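Inorganic pyrophosphatase (Shewanella sp. AS-11, PDB 6LL8) probably hydrolyses diphosphate to two phosphate ions, as a metal-dependent family II inorganic pyrophosphatase that works with divalent metals such as manganese. Local coordinates at residues A[143-147]-A[148-152]; A[10-14]-A[15-19]; A[154-158]-A[159-163]; A[218-222]-A[223-227]. All coordinates share one frame; numbering follows the deposited sequence.

Contact 1. Residues A[143-147]-A[148-152]; sequences AILSD and TVIFK. With MG (magnesium ion), chain D; MG (magnesium ion), chain F; 2PN (imidodiphosphoric acid), chain I.
T148 folds back on the last turn of helix 134-147 and grips one carbonyl oxygen twice: I144 O takes the backbone N of T148 at 3.0 Å and its hydroxyl OG1 at 2.8 Å. The two donors arrive from opposite faces of the carbonyl plane. What brings the hydroxyl there is its torsion, with OG1 lodged between the backbone N and the carbonyl carbon (chi1 68°); the methyl CG2 of T148 then lies alongside the I144 side chain, 4.1 Å from I144 CG2. OG1 is also an acceptor, taking F151 N at 3.2 Å in an ST motif, so a single hydroxyl links helix end and following turn. A valine here would probably leave F151 N without that acceptor and I144 O with one donor fewer, setting the turn less firmly against the helix end. Just beyond, V149 adopts positive phi, and I150 N makes a nearly straight bond (172°) to L145 O at 2.8 Å, in the carbonyl plane, while V149 N meets S146 O from above its plane. Against these tight, buried bonds, the far side is looser: L145 CD2 reaches F151 CE1 only at 4.2 Å, oblique to the ring, and I150 and F151 are partly exposed. On the other flank D147 bridges two magnesium ions, OD1 to one at 2.2 Å and OD2 to the other at 2.1 Å, the latter shared with D15, D73 and H95. A Schellman motif running into a type I' turn thus ends the helix whose last residue serves the metal-imidodiphosphate site.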
loop_
_atom_site.group_PDB
_atom_site.type_symbol
_atom_site.label_atom_id
_atom_site.label_comp_id
_atom_site.label_asym_id
_atom_site.label_seq_id
_atom_site.Cartn_x
_atom_site.Cartn_y
_atom_site.Cartn_z
ATOM N N ALA A 143 0.076 0.449 11.156
ATOM C CA ALA A 143 -0.060 -0.019 9.772
ATOM C C ALA A 143 -1.448 -0.604 9.520
ATOM O O ALA A 143 -2.052 -0.337 8.460
ATOM C CB ALA A 143 0.994 -1.042 9.453
ATOM N N ILE A 144 -1.984 -1.374 10.464
ATOM C CA ILE A 144 -3.292 -2.020 10.251
ATOM C C ILE A 144 -4.382 -0.951 10.280
ATOM O O ILE A 144 -5.319 -1.016 9.481
ATOM C CB ILE A 144 -3.524 -3.137 11.280
ATOM C CG1 ILE A 144 -2.433 -4.211 11.237
ATOM C CG2 ILE A 144 -4.906 -3.751 11.055
ATOM C CD1 ILE A 144 -2.380 -5.076 12.452
ATOM N N LEU A 145 -4.297 -0.001 11.198
ATOM C CA LEU A 145 -5.264 1.113 11.231
ATOM C C LEU A 145 -5.237 1.884 9.922
ATOM O O LEU A 145 -6.279 2.361 9.455
ATOM C CB LEU A 145 -4.939 2.025 12.407
ATOM C CG LEU A 145 -5.304 1.473 13.774
ATOM C CD1 LEU A 145 -4.564 2.271 14.835
ATOM C CD2 LEU A 145 -6.801 1.494 14.016
ATOM N N SER A 146 -4.074 2.053 9.310
ATOM C CA SER A 146 -3.943 2.782 8.035
ATOM C C SER A 146 -4.568 1.964 6.910
ATOM O O SER A 146 -5.431 2.479 6.177
ATOM C CB SER A 146 -2.498 3.103 7.766
ATOM O OG SER A 146 -2.434 3.933 6.642
ATOM N N ASP A 147 -4.120 0.733 6.744
ATOM C CA ASP A 147 -4.616 -0.088 5.622
ATOM C C ASP A 147 -6.114 -0.334 5.705
ATOM O O ASP A 147 -6.773 -0.392 4.673
ATOM C CB ASP A 147 -3.897 -1.424 5.586
ATOM C CG ASP A 147 -2.725 -1.451 4.637
ATOM O OD1 ASP A 147 -2.112 -0.402 4.473
ATOM O OD2 ASP A 147 -2.341 -2.543 4.140
ATOM N N THR A 148 -6.661 -0.467 6.905
ATOM C CA THR A 148 -8.088 -0.718 7.061
ATOM C C THR A 148 -8.894 0.574 7.153
ATOM O O THR A 148 -10.117 0.487 7.295
ATOM C CB THR A 148 -8.398 -1.582 8.264
ATOM O OG1 THR A 148 -8.127 -0.893 9.476
ATOM C CG2 THR A 148 -7.718 -2.930 8.218
ATOM N N VAL A 149 -8.250 1.717 7.076
ATOM C CA VAL A 149 -8.964 3.013 7.177
ATOM C C VAL A 149 -9.765 3.027 8.486
ATOM O O VAL A 149 -10.984 3.284 8.514
ATOM C CB VAL A 149 -9.781 3.374 5.925
ATOM C CG1 VAL A 149 -10.234 4.832 5.994
ATOM C CG2 VAL A 149 -8.979 3.117 4.662
ATOM N N ILE A 150 -9.088 2.755 9.584
ATOM C CA ILE A 150 -9.734 2.766 10.916
ATOM C C ILE A 150 -10.940 1.831 10.887
ATOM O O ILE A 150 -12.013 2.138 11.445
ATOM C CB ILE A 150 -10.093 4.179 11.408
ATOM C CG1 ILE A 150 -9.169 5.288 10.896
ATOM C CG2 ILE A 150 -10.145 4.160 12.930
ATOM C CD1 ILE A 150 -9.602 6.711 11.271
ATOM N N PHE A 151 -10.762 0.678 10.268
ATOM C CA PHE A 151 -11.759 -0.416 10.170
ATOM C C PHE A 151 -12.885 -0.089 9.188
ATOM O O PHE A 151 -13.805 -0.913 9.059
ATOM C CB PHE A 151 -12.325 -0.843 11.522
ATOM C CG PHE A 151 -11.333 -1.093 12.614
ATOM C CD1 PHE A 151 -10.069 -1.611 12.375
ATOM C CD2 PHE A 151 -11.733 -0.949 13.925
ATOM C CE1 PHE A 151 -9.224 -1.901 13.423
ATOM C CE2 PHE A 151 -10.882 -1.253 14.969
ATOM C CZ PHE A 151 -9.619 -1.725 14.717
ATOM N N LYS A 152 -12.844 1.038 8.500
ATOM C CA LYS A 152 -13.931 1.405 7.568
ATOM C C LYS A 152 -13.804 0.699 6.222
ATOM O O LYS A 152 -14.788 0.535 5.512
ATOM C CB LYS A 152 -13.906 2.912 7.301
ATOM C CG LYS A 152 -14.151 3.806 8.508
ATOM C CD LYS A 152 -13.873 5.285 8.216
ATOM C CE LYS A 152 -14.134 6.216 9.395
ATOM N NZ LYS A 152 -14.672 7.478 8.894
HETATM MG MG MG D . -1.011 -3.292 2.636
HETATM MG MG MG F . -1.222 0.446 2.653
HETATM P P1 2PN I . -2.023 -1.509 0.210
HETATM O O1 2PN I . -0.580 -1.475 -0.285
HETATM O O2 2PN I . -2.442 -0.209 0.845
HETATM O O3 2PN I . -2.257 -2.701 1.119
HETATM N N1 2PN I . -2.968 -1.743 -1.116
HETATM P P2 2PN I . -4.039 -0.817 -1.964
HETATM O O4 2PN I . -3.574 -0.933 -3.413
HETATM O O5 2PN I . -3.929 0.609 -1.469
HETATM O O6 2PN I . -5.414 -1.406 -1.762
HETATM O O HOH W 1 -2.557 2.338 2.108
HETATM O O HOH W 2 -0.144 1.413 4.577
#

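Contact 2. Residues A[10-14]-A[15-19]; sequences KIPDS and DSICG. With MG (magnesium ion), chain F; MG (magnesium ion), chain C; MG (magnesium ion), chain D; 2PN (imidodiphosphoric acid), chain I.
D13 OD1 has two partners at once: it accepts the backbone N of S16 at 3.1 Å, met nearly along the carboxylate C-O bond, and it binds a magnesium ion at 2.4 Å. D13 is the N-cap of helix 14-29, after the loop that follows strand 4-7 of the DHH-family domain, and S16 N gives its capping bond. The other carboxylate oxygen of D13, OD2, bridges that same magnesium ion and a second one. H9 and D73 also bind the first ion, and D147 the second. With CG between the backbone N and the carbonyl carbon (chi1 55°), the carboxylate of D13 can serve the amide and the metals together. D15 faces a third magnesium ion: with CG anti to the backbone N (chi1 -167°), OD2 binds that ion at 2.1 Å, while OD1 is bonded to N118 ND2. The backbone N of D15 also donates to a water bound to the second magnesium. The helix then winds up normally, I17 N bonding D13 O at 3.0 Å and C18 N bonding S14 O. Away from the ions, the ring of P12 crosses the I17 side chain at a slant, P12 CB resting 3.6 Å from I17 CD1.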
loop_
_atom_site.group_PDB
_atom_site.type_symbol
_atom_site.label_atom_id
_atom_site.label_comp_id
_atom_site.label_asym_id
_atom_site.label_seq_id
_atom_site.Cartn_x
_atom_site.Cartn_y
_atom_site.Cartn_z
ATOM N N LYS A 10 7.545 -0.778 -4.228
ATOM C CA LYS A 10 7.917 0.546 -4.715
ATOM C C LYS A 10 6.901 1.560 -4.209
ATOM O O LYS A 10 5.723 1.256 -4.105
ATOM C CB LYS A 10 7.974 0.546 -6.236
ATOM C CG LYS A 10 9.195 -0.089 -6.870
ATOM C CD LYS A 10 9.244 0.087 -8.367
ATOM C CE LYS A 10 10.574 -0.310 -8.956
ATOM N NZ LYS A 10 10.536 -0.012 -10.413
ATOM N N ILE A 11 7.384 2.761 -3.945
ATOM C CA ILE A 11 6.528 3.830 -3.373
ATOM C C ILE A 11 5.902 3.269 -2.104
ATOM O O ILE A 11 4.697 3.025 -1.973
ATOM C CB ILE A 11 5.530 4.424 -4.372
ATOM C CG1 ILE A 11 6.313 4.874 -5.624
ATOM C CG2 ILE A 11 4.782 5.581 -3.709
ATOM C CD1 ILE A 11 5.502 5.529 -6.663
ATOM N N PRO A 12 6.744 2.946 -1.115
ATOM C CA PRO A 12 6.249 2.204 0.047
ATOM C C PRO A 12 5.281 3.053 0.861
ATOM O O PRO A 12 5.474 4.243 1.057
ATOM C CB PRO A 12 7.507 1.917 0.839
ATOM C CG PRO A 12 8.496 2.959 0.411
ATOM C CD PRO A 12 8.198 3.172 -1.068
ATOM N N ASP A 13 4.316 2.358 1.441
ATOM C CA ASP A 13 3.393 2.908 2.436
ATOM C C ASP A 13 3.727 2.343 3.810
ATOM O O ASP A 13 4.711 1.607 3.991
ATOM C CB ASP A 13 1.975 2.662 2.002
ATOM C CG ASP A 13 1.656 1.196 1.729
ATOM O OD1 ASP A 13 2.441 0.296 2.108
ATOM O OD2 ASP A 13 0.599 0.909 1.114
ATOM N N SER A 14 2.928 2.684 4.794
ATOM C CA SER A 14 3.205 2.279 6.173
ATOM C C SER A 14 3.227 0.760 6.287
ATOM O O SER A 14 4.056 0.232 7.049
ATOM C CB SER A 14 2.248 2.923 7.136
ATOM O OG SER A 14 2.386 4.318 7.103
ATOM N N ASP A 15 2.319 0.052 5.662
ATOM C CA ASP A 15 2.342 -1.409 5.751
ATOM C C ASP A 15 3.654 -1.960 5.226
ATOM O O ASP A 15 4.273 -2.824 5.865
ATOM C CB ASP A 15 1.156 -1.967 4.975
ATOM C CG ASP A 15 0.793 -3.416 5.166
ATOM O OD1 ASP A 15 1.167 -3.974 6.240
ATOM O OD2 ASP A 15 0.078 -3.978 4.305
ATOM N N SER A 16 4.116 -1.477 4.092
ATOM C CA SER A 16 5.376 -1.942 3.500
ATOM C C SER A 16 6.567 -1.606 4.395
ATOM O O SER A 16 7.517 -2.396 4.446
ATOM C CB SER A 16 5.566 -1.362 2.113
ATOM O OG SER A 16 4.881 -2.095 1.112
ATOM N N ILE A 17 6.605 -0.431 4.991
ATOM C CA ILE A 17 7.750 -0.010 5.834
ATOM C C ILE A 17 7.683 -0.731 7.164
ATOM O O ILE A 17 8.660 -1.352 7.621
ATOM C CB ILE A 17 7.776 1.514 5.998
ATOM C CG1 ILE A 17 8.004 2.191 4.651
ATOM C CG2 ILE A 17 8.776 1.924 7.053
ATOM C CD1 ILE A 17 9.332 1.908 3.977
ATOM N N CYS A 18 6.559 -0.608 7.847
ATOM C CA CYS A 18 6.408 -1.188 9.191
ATOM C C CYS A 18 6.476 -2.694 9.120
ATOM O O CYS A 18 7.019 -3.331 10.026
ATOM C CB CYS A 18 5.120 -0.707 9.844
ATOM S SG CYS A 18 5.093 1.104 10.081
ATOM N N GLY A 19 5.884 -3.264 8.080
ATOM C CA GLY A 19 5.972 -4.716 7.918
ATOM C C GLY A 19 7.371 -5.210 7.667
ATOM O O GLY A 19 7.766 -6.259 8.194
HETATM MG MG MG F . -1.222 0.446 2.653
HETATM MG MG MG C . 0.994 -1.103 0.838
HETATM MG MG MG D . -1.011 -3.292 2.636
HETATM P P1 2PN I . -2.023 -1.509 0.210
HETATM O O1 2PN I . -0.580 -1.475 -0.285
HETATM O O2 2PN I . -2.442 -0.209 0.845
HETATM O O3 2PN I . -2.257 -2.701 1.119
HETATM N N1 2PN I . -2.968 -1.743 -1.116
HETATM P P2 2PN I . -4.039 -0.817 -1.964
HETATM O O4 2PN I . -3.574 -0.933 -3.413
HETATM O O5 2PN I . -3.929 0.609 -1.469
HETATM O O6 2PN I . -5.414 -1.406 -1.762
HETATM O O HOH W 2 -0.144 1.413 4.577
HETATM O O HOH W 1 -2.557 2.338 2.108
#

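Contact 3. Residues A[154-158]-A[159-163]; sequences PTCTT and ADIRC
C156 meets the helix first, its sulfur SG lying 3.8 Å from I161 CG1 and flanking D160 CB. SG stands anti to the backbone N (chi1 -168°), and this puts the sulfur against I161 and D160. T157 follows at the N-cap position, and here the polar work is concentrated. D160 OD2 accepts twice from it: the backbone N at 2.9 Å uses the anti lone pair, whereas the hydroxyl OG1, at 2.8 Å, comes from above the carboxylate plane, 51° out of it. A bond from the N-cap amide to the side chain three residues on is one that recurs in capping boxes. T157 also offers its carbonyl O, taken by I161 N at 3.3 Å and, more weakly, by D160 N. Next comes T158, whose O receives R162 N at 2.9 Å in a nearly straight helical bond. D160 has further partners, OD1 bonding T119 OG1 and OD2 bonding G115 N. Replacing D160 by a leucine would probably leave T157 N, T157 OG1 and G115 N without the oxygen they share, and T119 OG1 without its partner, and let the cap work loose. Helix 158-171 thus starts with I144 of helix 134-147 packed on D160 and C163, F151 of the preceding loop on C156 and I161, and T155 turned to K295 and K296 of helix 294-307.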
loop_
_atom_site.group_PDB
_atom_site.type_symbol
_atom_site.label_atom_id
_atom_site.label_comp_id
_atom_site.label_asym_id
_atom_site.label_seq_id
_atom_site.Cartn_x
_atom_site.Cartn_y
_atom_site.Cartn_z
ATOM N N PRO A 154 -13.625 -1.962 3.260
ATOM C CA PRO A 154 -14.201 -3.293 3.112
ATOM C C PRO A 154 -13.171 -4.415 3.103
ATOM O O PRO A 154 -13.570 -5.561 3.189
ATOM C CB PRO A 154 -14.966 -3.220 1.796
ATOM C CG PRO A 154 -14.265 -2.188 1.022
ATOM C CD PRO A 154 -13.833 -1.155 2.054
ATOM N N THR A 155 -11.882 -4.088 3.079
ATOM C CA THR A 155 -10.851 -5.106 3.267
ATOM C C THR A 155 -10.734 -5.533 4.718
ATOM O O THR A 155 -10.113 -6.549 5.004
ATOM C CB THR A 155 -9.495 -4.641 2.765
ATOM O OG1 THR A 155 -9.125 -3.514 3.548
ATOM C CG2 THR A 155 -9.522 -4.329 1.296
ATOM N N CYS A 156 -11.276 -4.764 5.638
ATOM C CA CYS A 156 -11.111 -5.068 7.073
ATOM C C CYS A 156 -11.857 -6.355 7.408
ATOM O O CYS A 156 -12.983 -6.566 6.953
ATOM C CB CYS A 156 -11.635 -3.922 7.924
ATOM S SG CYS A 156 -11.185 -4.045 9.661
ATOM N N THR A 157 -11.210 -7.194 8.204
ATOM C CA THR A 157 -11.785 -8.442 8.705
ATOM C C THR A 157 -11.731 -8.434 10.221
ATOM O O THR A 157 -11.025 -7.664 10.843
ATOM C CB THR A 157 -11.041 -9.665 8.162
ATOM O OG1 THR A 157 -9.746 -9.740 8.754
ATOM C CG2 THR A 157 -10.933 -9.645 6.651
ATOM N N THR A 158 -12.446 -9.370 10.833
ATOM C CA THR A 158 -12.372 -9.590 12.289
ATOM C C THR A 158 -10.919 -9.819 12.719
ATOM O O THR A 158 -10.509 -9.336 13.769
ATOM C CB THR A 158 -13.236 -10.784 12.687
ATOM O OG1 THR A 158 -14.566 -10.521 12.220
ATOM C CG2 THR A 158 -13.197 -11.009 14.178
ATOM N N ALA A 159 -10.140 -10.525 11.906
ATOM C CA ALA A 159 -8.726 -10.769 12.256
ATOM C C ALA A 159 -7.954 -9.466 12.405
ATOM O O ALA A 159 -7.130 -9.352 13.288
ATOM C CB ALA A 159 -8.060 -11.671 11.265
ATOM N N ASP A 160 -8.220 -8.503 11.530
ATOM C CA ASP A 160 -7.511 -7.208 11.607
ATOM C C ASP A 160 -7.889 -6.466 12.889
ATOM O O ASP A 160 -7.022 -5.883 13.543
ATOM C CB ASP A 160 -7.837 -6.314 10.417
ATOM C CG ASP A 160 -7.440 -6.933 9.089
ATOM O OD1 ASP A 160 -6.216 -6.977 8.800
ATOM O OD2 ASP A 160 -8.355 -7.393 8.354
ATOM N N ILE A 161 -9.160 -6.480 13.248
ATOM C CA ILE A 161 -9.648 -5.782 14.457
ATOM C C ILE A 161 -9.036 -6.429 15.684
ATOM O O ILE A 161 -8.502 -5.724 16.564
ATOM C CB ILE A 161 -11.168 -5.756 14.495
ATOM C CG1 ILE A 161 -11.712 -4.957 13.318
ATOM C CG2 ILE A 161 -11.627 -5.175 15.822
ATOM C CD1 ILE A 161 -13.202 -5.021 13.136
ATOM N N ARG A 162 -9.100 -7.758 15.765
ATOM C CA ARG A 162 -8.528 -8.469 16.926
ATOM C C ARG A 162 -7.032 -8.201 17.005
ATOM O O ARG A 162 -6.494 -8.033 18.103
ATOM C CB ARG A 162 -8.790 -9.961 16.802
ATOM C CG ARG A 162 -10.248 -10.381 16.953
ATOM C CD ARG A 162 -10.414 -11.895 17.087
ATOM N NE ARG A 162 -9.670 -12.609 16.044
ATOM C CZ ARG A 162 -10.183 -13.135 14.934
ATOM N NH1 ARG A 162 -11.483 -13.103 14.711
ATOM N NH2 ARG A 162 -9.394 -13.734 14.063
ATOM N N CYS A 163 -6.362 -8.152 15.859
ATOM C CA CYS A 163 -4.923 -7.883 15.852
ATOM C C CYS A 163 -4.633 -6.475 16.399
ATOM O O CYS A 163 -3.744 -6.299 17.232
ATOM C CB CYS A 163 -4.490 -8.132 14.424
ATOM S SG CYS A 163 -2.712 -8.142 14.304
#

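Contact 4. Residues A[218-222]-A[223-227]; sequences LEVID and LAVFD
F226 points back at the strand it follows, and V220 comes to meet it from the opposite direction. The end of the ring slots between two strand side chains, its CZ lying 3.7 Å from V220 CG1 and equally 3.7 Å from L218 CB. Both carbons approach the ring obliquely. The V220 fork grips the ring corner with both methyls, CG2 adding a contact to CE2 at 3.9 Å, while L218 lies across the ring at a slant with CD1 near CE1. These two residues face the ring because alternate side chains of a strand share a side; E219, between them, turns the other way to a salt bridge with K187. One face of the ring is covered from within its own turn, V225 CG2 standing 3.9 Å above the plane of F226 and over its centre. The chain reverses through I221 and D222, between the end of strand 211-220 of the mixed sheet in the DHHA2 domain and a short 3-10 segment from L223 to F226. D222 opens that segment as an Asx turn: OD1 accepts A224 N at 3.0 Å, the donor standing 55° out of the carboxylate plane. The carboxylate reaches the amide with CG anti to the backbone N (chi1 180°). V225 N adds an almost straight bond (173°) to D222 O at 3.2 Å, again from above the plane, and F226 N repeats the pattern on L223 O. L223 N bonds D255 OD2, and L253 of strand 248-255 packs against L218 and F226.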
loop_
_atom_site.group_PDB
_atom_site.type_symbol
_atom_site.label_atom_id
_atom_site.label_comp_id
_atom_site.label_asym_id
_atom_site.label_seq_id
_atom_site.Cartn_x
_atom_site.Cartn_y
_atom_site.Cartn_z
ATOM N N LEU A 218 -5.145 9.260 -2.929
ATOM C CA LEU A 218 -4.956 10.253 -1.865
ATOM C C LEU A 218 -6.145 10.150 -0.926
ATOM O O LEU A 218 -7.227 10.680 -1.218
ATOM C CB LEU A 218 -4.818 11.650 -2.442
ATOM C CG LEU A 218 -3.571 11.850 -3.280
ATOM C CD1 LEU A 218 -3.713 13.058 -4.192
ATOM C CD2 LEU A 218 -2.333 11.965 -2.399
ATOM N N GLU A 219 -5.952 9.505 0.207
ATOM C CA GLU A 219 -6.963 9.387 1.263
ATOM C C GLU A 219 -6.874 10.590 2.187
ATOM O O GLU A 219 -5.795 10.920 2.691
ATOM C CB GLU A 219 -6.718 8.138 2.109
ATOM C CG GLU A 219 -6.827 6.804 1.388
ATOM C CD GLU A 219 -6.039 5.746 2.149
ATOM O OE1 GLU A 219 -4.812 5.973 2.366
ATOM O OE2 GLU A 219 -6.626 4.767 2.567
ATOM N N VAL A 220 -8.006 11.239 2.368
ATOM C CA VAL A 220 -8.084 12.462 3.189
ATOM C C VAL A 220 -9.385 12.459 3.970
ATOM O O VAL A 220 -10.305 11.696 3.664
ATOM C CB VAL A 220 -7.978 13.724 2.310
ATOM C CG1 VAL A 220 -6.674 13.789 1.545
ATOM C CG2 VAL A 220 -9.155 13.844 1.377
ATOM N N ILE A 221 -9.493 13.367 4.920
ATOM C CA ILE A 221 -10.713 13.525 5.749
ATOM C C ILE A 221 -11.787 14.345 5.035
ATOM O O ILE A 221 -12.957 14.165 5.362
ATOM C CB ILE A 221 -10.318 14.155 7.081
ATOM C CG1 ILE A 221 -9.553 13.132 7.918
ATOM C CG2 ILE A 221 -11.549 14.696 7.781
ATOM C CD1 ILE A 221 -8.844 13.716 9.088
ATOM N N ASP A 222 -11.393 15.195 4.096
ATOM C CA ASP A 222 -12.298 16.141 3.408
ATOM C C ASP A 222 -11.800 16.405 1.994
ATOM O O ASP A 222 -10.743 17.026 1.832
ATOM C CB ASP A 222 -12.393 17.421 4.250
ATOM C CG ASP A 222 -13.287 18.511 3.676
ATOM O OD1 ASP A 222 -13.885 18.263 2.604
ATOM O OD2 ASP A 222 -13.370 19.605 4.320
ATOM N N LEU A 223 -12.529 15.895 1.019
ATOM C CA LEU A 223 -12.287 16.043 -0.441
ATOM C C LEU A 223 -12.033 17.514 -0.833
ATOM O O LEU A 223 -11.368 17.736 -1.873
ATOM C CB LEU A 223 -13.516 15.435 -1.142
ATOM C CG LEU A 223 -13.411 15.094 -2.630
ATOM C CD1 LEU A 223 -12.498 13.903 -2.863
ATOM C CD2 LEU A 223 -14.787 14.824 -3.240
ATOM N N ALA A 224 -12.625 18.448 -0.110
ATOM C CA ALA A 224 -12.561 19.862 -0.535
ATOM C C ALA A 224 -11.109 20.344 -0.554
ATOM O O ALA A 224 -10.830 21.330 -1.270
ATOM C CB ALA A 224 -13.418 20.729 0.338
ATOM N N VAL A 225 -10.165 19.664 0.106
ATOM C CA VAL A 225 -8.736 20.095 0.098
ATOM C C VAL A 225 -8.203 20.044 -1.333
ATOM O O VAL A 225 -7.188 20.691 -1.591
ATOM C CB VAL A 225 -7.835 19.304 1.075
ATOM C CG1 VAL A 225 -8.233 19.547 2.527
ATOM C CG2 VAL A 225 -7.749 17.831 0.683
ATOM N N PHE A 226 -8.831 19.303 -2.227
ATOM C CA PHE A 226 -8.336 19.186 -3.616
ATOM C C PHE A 226 -9.002 20.170 -4.571
ATOM O O PHE A 226 -8.636 20.185 -5.742
ATOM C CB PHE A 226 -8.525 17.757 -4.121
ATOM C CG PHE A 226 -7.682 16.771 -3.371
ATOM C CD1 PHE A 226 -6.303 16.916 -3.284
ATOM C CD2 PHE A 226 -8.290 15.759 -2.657
ATOM C CE1 PHE A 226 -5.524 16.041 -2.543
ATOM C CE2 PHE A 226 -7.505 14.851 -1.961
ATOM C CZ PHE A 226 -6.138 15.026 -1.866
ATOM N N ASP A 227 -9.926 20.992 -4.112
ATOM C CA ASP A 227 -10.704 21.814 -5.058
ATOM C C ASP A 227 -9.775 22.708 -5.893
ATOM O O ASP A 227 -9.922 22.727 -7.145
ATOM C CB ASP A 227 -11.743 22.644 -4.321
ATOM C CG ASP A 227 -12.927 21.852 -3.780
ATOM O OD1 ASP A 227 -13.111 20.705 -4.182
ATOM O OD2 ASP A 227 -13.700 22.450 -3.014
#

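In the fold
From the N terminus, contact 2 comes first, closing the loop after strand 4-7 of the parallel sheet onto the start of helix 14-29. Contact 1 ends helix 134-147, and contact 3 starts helix 158-171 a few residues on, so these two bracket a single loop and pack together across it. Contact 4 turns the chain at the end of strand 211-220, in the other sheet. All four lie in series, none nesting or crossing. Contacts 1 and 2 nevertheless meet in space, D15 and D147 sharing a magnesium ion and D13 and D147 another. V149 touches E219, linking contact 1 to contact 4, whereas contacts 2, 3 and 4 do not touch one another.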